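Local coordinates for protein - conserved hypothetical (Bacillus anthracis, PDB 4LES), which is of unknown function, a conserved hypothetical protein rich in antiparallel beta strands, at residues G119-L129 and I165-E173; Y145-D156 and Q177-K185. All blocks are in the same frame, centred on the assembly; numbering follows the deposited sequence.

In the fold
Contact 1 lies at the surface, its centre about 19 Å from the chain centre, whereas contact 2 is partly buried, its centre about 7 Å from that point; the centres of the two contacts are about 23 Å apart. Both reach the four-stranded antiparallel sheet through its neighbouring strands 110-121 and 174-184, and their segments alternate along the chain. At 119-129 and 165-173 the chemistry is mainly backbone pairing, with an asparagine amide holding a loop and leucine packing on one face of the ribbon. At 145-156 and 177-185 a helix and the loop before it pack on edge strand 174-184, and valine, alanine and tyrosine side chains carry more of the contact. G119 and Q177 bring the two contacts into touch.

Contact 1: G119-L129 and I165-E173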
# COMPACT_ATOMS: atom_id res chain seq x y z
N GLY A 119 9.69 -0.83 -3.60
CA GLY A 119 10.59 0.03 -4.35
C GLY A 119 11.96 -0.59 -4.43
O GLY A 119 12.44 -1.15 -3.46
N LYS A 120 12.60 -0.47 -5.59
CA LYS A 120 13.92 -1.00 -5.84
C LYS A 120 14.83 0.16 -6.22
O LYS A 120 14.52 0.94 -7.10
CB LYS A 120 13.84 -2.00 -6.99
CG LYS A 120 15.12 -2.76 -7.35
CD LYS A 120 14.79 -3.75 -8.48
CE LYS A 120 15.69 -4.97 -8.53
NZ LYS A 120 17.04 -4.71 -9.09
N ASN A 121 15.97 0.27 -5.55
CA ASN A 121 16.94 1.30 -5.84
C ASN A 121 17.58 0.86 -7.13
O ASN A 121 18.23 -0.17 -7.17
CB ASN A 121 17.97 1.38 -4.71
CG ASN A 121 19.12 2.35 -5.01
OD1 ASN A 121 19.15 3.04 -6.06
ND2 ASN A 121 20.08 2.41 -4.09
N ILE A 122 17.38 1.63 -8.20
CA ILE A 122 17.96 1.28 -9.49
C ILE A 122 19.20 2.10 -9.83
O ILE A 122 19.66 2.08 -10.96
CB ILE A 122 16.95 1.42 -10.64
CG1 ILE A 122 16.34 2.82 -10.64
CG2 ILE A 122 15.86 0.38 -10.50
CD1 ILE A 122 15.64 3.17 -11.93
N THR A 123 19.74 2.81 -8.84
CA THR A 123 20.97 3.60 -9.01
C THR A 123 22.14 2.75 -8.50
O THR A 123 21.94 1.66 -7.95
CB THR A 123 20.94 4.96 -8.26
OG1 THR A 123 20.99 4.77 -6.83
CG2 THR A 123 19.69 5.76 -8.64
N SER A 124 23.35 3.25 -8.69
CA SER A 124 24.55 2.52 -8.29
C SER A 124 25.05 2.96 -6.92
O SER A 124 26.11 2.53 -6.48
CB SER A 124 25.64 2.74 -9.33
OG SER A 124 25.83 4.13 -9.53
N GLU A 125 24.29 3.83 -6.26
CA GLU A 125 24.62 4.29 -4.91
C GLU A 125 23.50 4.04 -3.94
O GLU A 125 22.35 3.93 -4.34
CB GLU A 125 24.91 5.77 -4.91
CG GLU A 125 26.33 6.11 -5.30
CD GLU A 125 26.55 7.60 -5.30
OE1 GLU A 125 25.60 8.33 -5.67
OE2 GLU A 125 27.67 8.03 -4.94
N PRO A 126 23.82 3.94 -2.64
CA PRO A 126 22.74 3.79 -1.70
C PRO A 126 21.91 5.05 -1.77
O PRO A 126 22.44 6.12 -2.01
CB PRO A 126 23.44 3.67 -0.35
CG PRO A 126 24.80 3.16 -0.69
CD PRO A 126 25.14 3.82 -1.99
N MSE A 127 20.61 4.92 -1.59
CA MSE A 127 19.71 6.07 -1.62
C MSE A 127 18.90 5.99 -0.36
O MSE A 127 18.66 4.91 0.16
CB MSE A 127 18.82 6.05 -2.86
CG MSE A 127 19.60 6.01 -4.19
SE MSE A 127 20.84 7.54 -4.43
CE MSE A 127 19.85 8.85 -3.35
N LYS A 128 18.44 7.14 0.12
CA LYS A 128 17.67 7.21 1.34
C LYS A 128 16.23 6.78 1.14
O LYS A 128 15.59 7.12 0.14
CB LYS A 128 17.67 8.62 1.89
CG LYS A 128 19.07 9.19 2.07
CD LYS A 128 19.05 10.58 2.68
CE LYS A 128 18.41 10.58 4.06
NZ LYS A 128 18.62 11.87 4.77
N LEU A 129 15.73 6.07 2.15
CA LEU A 129 14.38 5.57 2.21
C LEU A 129 13.41 6.75 2.07
O LEU A 129 12.34 6.61 1.48
CB LEU A 129 14.18 4.90 3.57
CG LEU A 129 13.14 3.82 3.71
CD1 LEU A 129 13.57 2.64 2.86
CD2 LEU A 129 12.99 3.41 5.18
N ILE A 165 13.37 -1.60 9.41
CA ILE A 165 13.92 -1.24 8.14
C ILE A 165 15.11 -0.30 8.32
O ILE A 165 15.26 0.37 9.35
CB ILE A 165 12.87 -0.68 7.15
CG1 ILE A 165 12.01 0.45 7.76
CG2 ILE A 165 11.96 -1.81 6.69
CD1 ILE A 165 12.75 1.74 8.03
N THR A 166 15.94 -0.30 7.30
CA THR A 166 17.14 0.49 7.27
C THR A 166 16.83 1.88 6.74
O THR A 166 15.80 2.10 6.13
CB THR A 166 18.15 -0.21 6.38
OG1 THR A 166 17.62 -0.29 5.06
CG2 THR A 166 18.40 -1.64 6.89
N LYS A 167 17.72 2.83 6.99
CA LYS A 167 17.50 4.19 6.55
C LYS A 167 17.84 4.41 5.06
O LYS A 167 17.44 5.42 4.46
CB LYS A 167 18.28 5.15 7.43
CG LYS A 167 17.71 5.28 8.84
CD LYS A 167 18.38 6.43 9.58
CE LYS A 167 17.72 6.73 10.93
NZ LYS A 167 18.38 7.88 11.63
N GLU A 168 18.60 3.50 4.46
CA GLU A 168 18.95 3.61 3.07
C GLU A 168 18.82 2.27 2.38
O GLU A 168 18.98 1.24 3.03
CB GLU A 168 20.37 4.11 2.92
CG GLU A 168 20.56 5.48 3.54
CD GLU A 168 21.90 6.09 3.23
OE1 GLU A 168 22.79 5.34 2.78
OE2 GLU A 168 22.06 7.31 3.46
N LEU A 169 18.48 2.28 1.10
CA LEU A 169 18.45 1.05 0.32
C LEU A 169 19.73 1.00 -0.44
O LEU A 169 20.17 2.01 -0.99
CB LEU A 169 17.36 0.99 -0.71
CG LEU A 169 15.91 0.97 -0.34
CD1 LEU A 169 15.53 2.35 0.20
CD2 LEU A 169 15.08 0.61 -1.58
N LYS A 170 20.30 -0.18 -0.52
CA LYS A 170 21.52 -0.36 -1.25
C LYS A 170 21.22 -0.52 -2.72
O LYS A 170 20.09 -0.84 -3.09
CB LYS A 170 22.26 -1.56 -0.70
CG LYS A 170 22.80 -1.29 0.69
CD LYS A 170 23.79 -2.35 1.12
CE LYS A 170 24.58 -1.87 2.32
NZ LYS A 170 25.50 -2.95 2.75
N PRO A 171 22.24 -0.30 -3.57
CA PRO A 171 22.06 -0.45 -5.01
C PRO A 171 21.43 -1.80 -5.36
O PRO A 171 21.99 -2.83 -5.03
CB PRO A 171 23.48 -0.36 -5.56
CG PRO A 171 24.28 0.33 -4.52
CD PRO A 171 23.60 0.15 -3.21
N GLY A 172 20.26 -1.78 -6.00
CA GLY A 172 19.57 -3.02 -6.39
C GLY A 172 18.70 -3.63 -5.30
O GLY A 172 18.01 -4.62 -5.54
N GLU A 173 18.70 -3.02 -4.11
CA GLU A 173 17.91 -3.53 -2.99
C GLU A 173 16.43 -3.14 -3.12
O GLU A 173 16.09 -2.07 -3.62
CB GLU A 173 18.50 -3.04 -1.66
CG GLU A 173 17.89 -3.73 -0.45
CD GLU A 173 18.32 -3.13 0.89
OE1 GLU A 173 19.43 -2.54 0.98
OE2 GLU A 173 17.52 -3.26 1.85
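The carboxamide of N121 reaches across to the backbone of L169, swung toward it by a chi1 of 174° that sets CG anti to the backbone N. ND2 donates to L169 O at 3.1 Å, from above that carbonyl's plane, and to E125 O at 2.7 Å, almost straight and within the amide plane. The other end, OD1, takes the T123 hydroxyl on a lone pair and the T123 amide from above its carbonyl plane. Four bonds thus fix the amide's rotation and draw the 122-126 loop together.

L169 O also receives M127 N, and L169 N returns a bond to M127 O, making a hydrogen-bonded antiparallel pair; beyond it, L129 N points nearly straight at K167 O. The L169 side chain, which also touches F83 and K175, shares a face with M127 and places CD1 a tight 3.3 Å from L129 CD1, the leucines crossing at about a right angle. L129 CD2 lies equally close to I165 CD1. On the opposite face, E168 runs extended, OE1 3.6 Å from P126 CB and OE2 near K128 CG. The P171 ring sets CG 3.5 Å from S124 O and CD against P126 CG.

A type II turn, K170 to E173 with G172 at a positive phi, leads back to N121, whose N donates to E173 O (3.0 Å) and whose O accepts G172 N (2.8 Å). The whole combines a short two-stranded antiparallel ribbon with an Asx turn at N121.

Contact 2: Y145-D156 and Q177-K185; sequences YQSDVWAASSYD and QNKVYVINK
V180 packs tightly against the first two turns of helix 149-158. Its CG1, anti to the backbone N (chi1 -179°), meets A151 CB at 3.6 Å, while CG2 presses on A152 CA at 3.5 Å and has Y155 CB as a more distant contact. Small alanines let helix and strand axes approach to 6.9 Å, at 127° between their directions. Backbone polar groups beside this patch are paired: D148 N gives V180 O a short, nearly straight bond of 2.6 Å, and S147 OG accepts V180 N. Farther along the helix, D156 OD1 accepts N178 ND2 at 3.2 Å, in the plane of the N178 amide, while Y155 OH bonds to E116 on strand 110-121.

Toward Y145 rings take over. I183 CD1 sits over one face of the Y145 ring, 4.0 Å from its centroid, and the Y145 hydroxyl is held by D139. The Y181 ring lies with its edge toward Y145 O, and one water bridges that oxygen to Y181 OH. The open side is at Q146 and V182, both exposed, where V182 CG2 comes no nearer than 4.1 Å to D148 OD2.

D148 itself accepts A151 N and, weakly, W150 N through OD1: an N-cap that starts a helix packed across the edge strand of an antiparallel sheet.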
# COMPACT_ATOMS: atom_id res chain seq x y z
N TYR A 145 -5.30 9.68 0.00
CA TYR A 145 -5.37 9.30 1.41
C TYR A 145 -4.01 9.05 2.06
O TYR A 145 -3.03 8.70 1.39
CB TYR A 145 -6.31 8.09 1.58
CG TYR A 145 -7.71 8.47 1.19
CD1 TYR A 145 -8.09 8.50 -0.14
CD2 TYR A 145 -8.63 8.86 2.16
CE1 TYR A 145 -9.36 8.88 -0.51
CE2 TYR A 145 -9.91 9.25 1.79
CZ TYR A 145 -10.26 9.26 0.46
OH TYR A 145 -11.54 9.64 0.08
N GLN A 146 -3.99 9.25 3.37
CA GLN A 146 -2.81 9.07 4.18
C GLN A 146 -2.87 7.67 4.81
O GLN A 146 -3.89 7.31 5.36
CB GLN A 146 -2.79 10.14 5.29
CG GLN A 146 -1.46 10.30 6.00
CD GLN A 146 -0.46 11.07 5.15
OE1 GLN A 146 -0.58 12.29 4.99
NE2 GLN A 146 0.54 10.36 4.62
N SER A 147 -1.80 6.90 4.73
CA SER A 147 -1.77 5.55 5.28
C SER A 147 -1.90 5.53 6.79
O SER A 147 -1.37 6.39 7.46
CB SER A 147 -0.47 4.82 4.90
OG SER A 147 -0.49 3.45 5.34
N ASP A 148 -2.62 4.55 7.32
CA ASP A 148 -2.71 4.33 8.77
C ASP A 148 -1.47 3.51 9.16
O ASP A 148 -1.39 2.31 8.89
CB ASP A 148 -4.01 3.59 9.11
CG ASP A 148 -4.11 3.16 10.58
OD1 ASP A 148 -3.08 3.13 11.30
OD2 ASP A 148 -5.22 2.81 10.99
N VAL A 149 -0.50 4.16 9.78
CA VAL A 149 0.77 3.52 10.14
C VAL A 149 0.62 2.30 11.07
O VAL A 149 1.42 1.35 10.97
CB VAL A 149 1.75 4.58 10.71
CG1 VAL A 149 3.02 3.93 11.25
CG2 VAL A 149 2.08 5.61 9.63
N TRP A 150 -0.38 2.30 11.95
CA TRP A 150 -0.58 1.17 12.89
C TRP A 150 -1.13 -0.07 12.15
O TRP A 150 -0.57 -1.16 12.24
CB TRP A 150 -1.45 1.60 14.08
CG TRP A 150 -1.62 0.57 15.24
CD1 TRP A 150 -2.72 0.42 16.03
CD2 TRP A 150 -0.68 -0.45 15.69
NE1 TRP A 150 -2.53 -0.59 16.95
CE2 TRP A 150 -1.29 -1.14 16.76
CE3 TRP A 150 0.62 -0.84 15.29
CZ2 TRP A 150 -0.66 -2.20 17.44
CZ3 TRP A 150 1.24 -1.89 15.97
CH2 TRP A 150 0.60 -2.56 17.03
N ALA A 151 -2.20 0.13 11.40
CA ALA A 151 -2.79 -0.96 10.62
C ALA A 151 -1.74 -1.53 9.67
O ALA A 151 -1.61 -2.74 9.53
CB ALA A 151 -3.99 -0.46 9.85
N ALA A 152 -0.98 -0.64 9.03
CA ALA A 152 0.09 -1.05 8.10
C ALA A 152 1.11 -1.91 8.81
O ALA A 152 1.63 -2.89 8.23
CB ALA A 152 0.75 0.16 7.46
N SER A 153 1.41 -1.57 10.06
CA SER A 153 2.35 -2.33 10.85
C SER A 153 1.79 -3.72 11.17
O SER A 153 2.51 -4.71 11.10
CB SER A 153 2.71 -1.58 12.13
OG SER A 153 3.60 -2.34 12.91
N SER A 154 0.50 -3.79 11.51
CA SER A 154 -0.16 -5.06 11.82
C SER A 154 -0.21 -5.93 10.59
O SER A 154 0.01 -7.14 10.67
CB SER A 154 -1.58 -4.83 12.30
OG SER A 154 -1.58 -3.85 13.31
N TYR A 155 -0.50 -5.31 9.45
CA TYR A 155 -0.55 -6.03 8.18
C TYR A 155 0.82 -6.55 7.81
O TYR A 155 0.94 -7.63 7.26
CB TYR A 155 -1.10 -5.16 7.06
CG TYR A 155 -1.24 -5.90 5.76
CD1 TYR A 155 -2.34 -6.69 5.51
CD2 TYR A 155 -0.25 -5.83 4.79
CE1 TYR A 155 -2.48 -7.37 4.31
CE2 TYR A 155 -0.36 -6.51 3.60
CZ TYR A 155 -1.49 -7.28 3.36
OH TYR A 155 -1.62 -7.96 2.19
N ASP A 156 1.86 -5.78 8.13
CA ASP A 156 3.23 -6.19 7.83
C ASP A 156 3.64 -7.41 8.67
O ASP A 156 4.26 -8.34 8.13
CB ASP A 156 4.21 -5.04 8.01
CG ASP A 156 4.05 -3.95 6.94
OD1 ASP A 156 3.45 -4.21 5.87
OD2 ASP A 156 4.53 -2.83 7.17
N GLN A 177 6.71 -1.49 0.73
CA GLN A 177 6.07 -0.23 1.14
C GLN A 177 4.55 -0.39 1.06
O GLN A 177 3.85 0.23 0.25
CB GLN A 177 6.61 1.04 0.40
CG GLN A 177 6.87 0.99 -1.11
CD GLN A 177 7.26 2.36 -1.75
OE1 GLN A 177 8.05 2.42 -2.72
NE2 GLN A 177 6.72 3.45 -1.21
N ASN A 178 4.05 -1.27 1.93
CA ASN A 178 2.62 -1.50 2.04
C ASN A 178 1.92 -0.33 2.71
O ASN A 178 2.40 0.17 3.69
CB ASN A 178 2.36 -2.80 2.81
CG ASN A 178 2.86 -4.02 2.05
OD1 ASN A 178 2.84 -4.05 0.83
ND2 ASN A 178 3.32 -5.01 2.76
N LYS A 179 0.80 0.12 2.16
CA LYS A 179 0.02 1.19 2.79
C LYS A 179 -1.33 0.61 3.17
O LYS A 179 -1.89 -0.22 2.43
CB LYS A 179 -0.30 2.31 1.80
CG LYS A 179 0.82 2.77 0.91
CD LYS A 179 1.91 3.45 1.68
CE LYS A 179 2.80 4.17 0.68
NZ LYS A 179 4.12 4.48 1.23
N VAL A 180 -1.87 1.05 4.29
CA VAL A 180 -3.18 0.61 4.72
C VAL A 180 -4.06 1.80 5.06
O VAL A 180 -3.69 2.64 5.90
CB VAL A 180 -3.10 -0.36 5.92
CG1 VAL A 180 -4.48 -0.84 6.34
CG2 VAL A 180 -2.21 -1.55 5.57
N TYR A 181 -5.21 1.88 4.40
CA TYR A 181 -6.15 2.97 4.62
C TYR A 181 -7.46 2.47 5.20
O TYR A 181 -7.84 1.31 5.03
CB TYR A 181 -6.43 3.68 3.29
CG TYR A 181 -5.18 4.03 2.51
CD1 TYR A 181 -4.61 3.10 1.63
CD2 TYR A 181 -4.56 5.26 2.65
CE1 TYR A 181 -3.47 3.41 0.90
CE2 TYR A 181 -3.41 5.58 1.92
CZ TYR A 181 -2.86 4.64 1.05
OH TYR A 181 -1.73 4.94 0.32
N VAL A 182 -8.15 3.35 5.92
CA VAL A 182 -9.45 3.04 6.47
C VAL A 182 -10.42 3.88 5.63
O VAL A 182 -10.39 5.09 5.69
CB VAL A 182 -9.55 3.36 7.97
CG1 VAL A 182 -10.98 3.22 8.47
CG2 VAL A 182 -8.63 2.43 8.75
N ILE A 183 -11.26 3.21 4.85
CA ILE A 183 -12.15 3.89 3.93
C ILE A 183 -13.60 3.50 4.14
O ILE A 183 -13.89 2.38 4.56
CB ILE A 183 -11.78 3.51 2.47
CG1 ILE A 183 -10.32 3.84 2.18
CG2 ILE A 183 -12.66 4.22 1.46
CD1 ILE A 183 -10.01 5.33 2.26
N ASN A 184 -14.52 4.42 3.84
CA ASN A 184 -15.95 4.14 3.92
C ASN A 184 -16.25 3.09 2.86
O ASN A 184 -15.97 3.32 1.68
CB ASN A 184 -16.76 5.40 3.64
CG ASN A 184 -18.26 5.17 3.76
OD1 ASN A 184 -18.84 4.30 3.10
ND2 ASN A 184 -18.90 5.98 4.57
N LYS A 185 -16.82 1.97 3.28
CA LYS A 185 -17.06 0.86 2.35
C LYS A 185 -17.96 1.24 1.18
O LYS A 185 -17.62 0.97 0.01
CB LYS A 185 -17.63 -0.34 3.08
CG LYS A 185 -17.71 -1.55 2.19
CD LYS A 185 -18.01 -2.79 2.99
CE LYS A 185 -17.94 -4.03 2.12
NZ LYS A 185 -18.01 -5.26 2.93
O HOH W 1 -0.57 7.17 0.95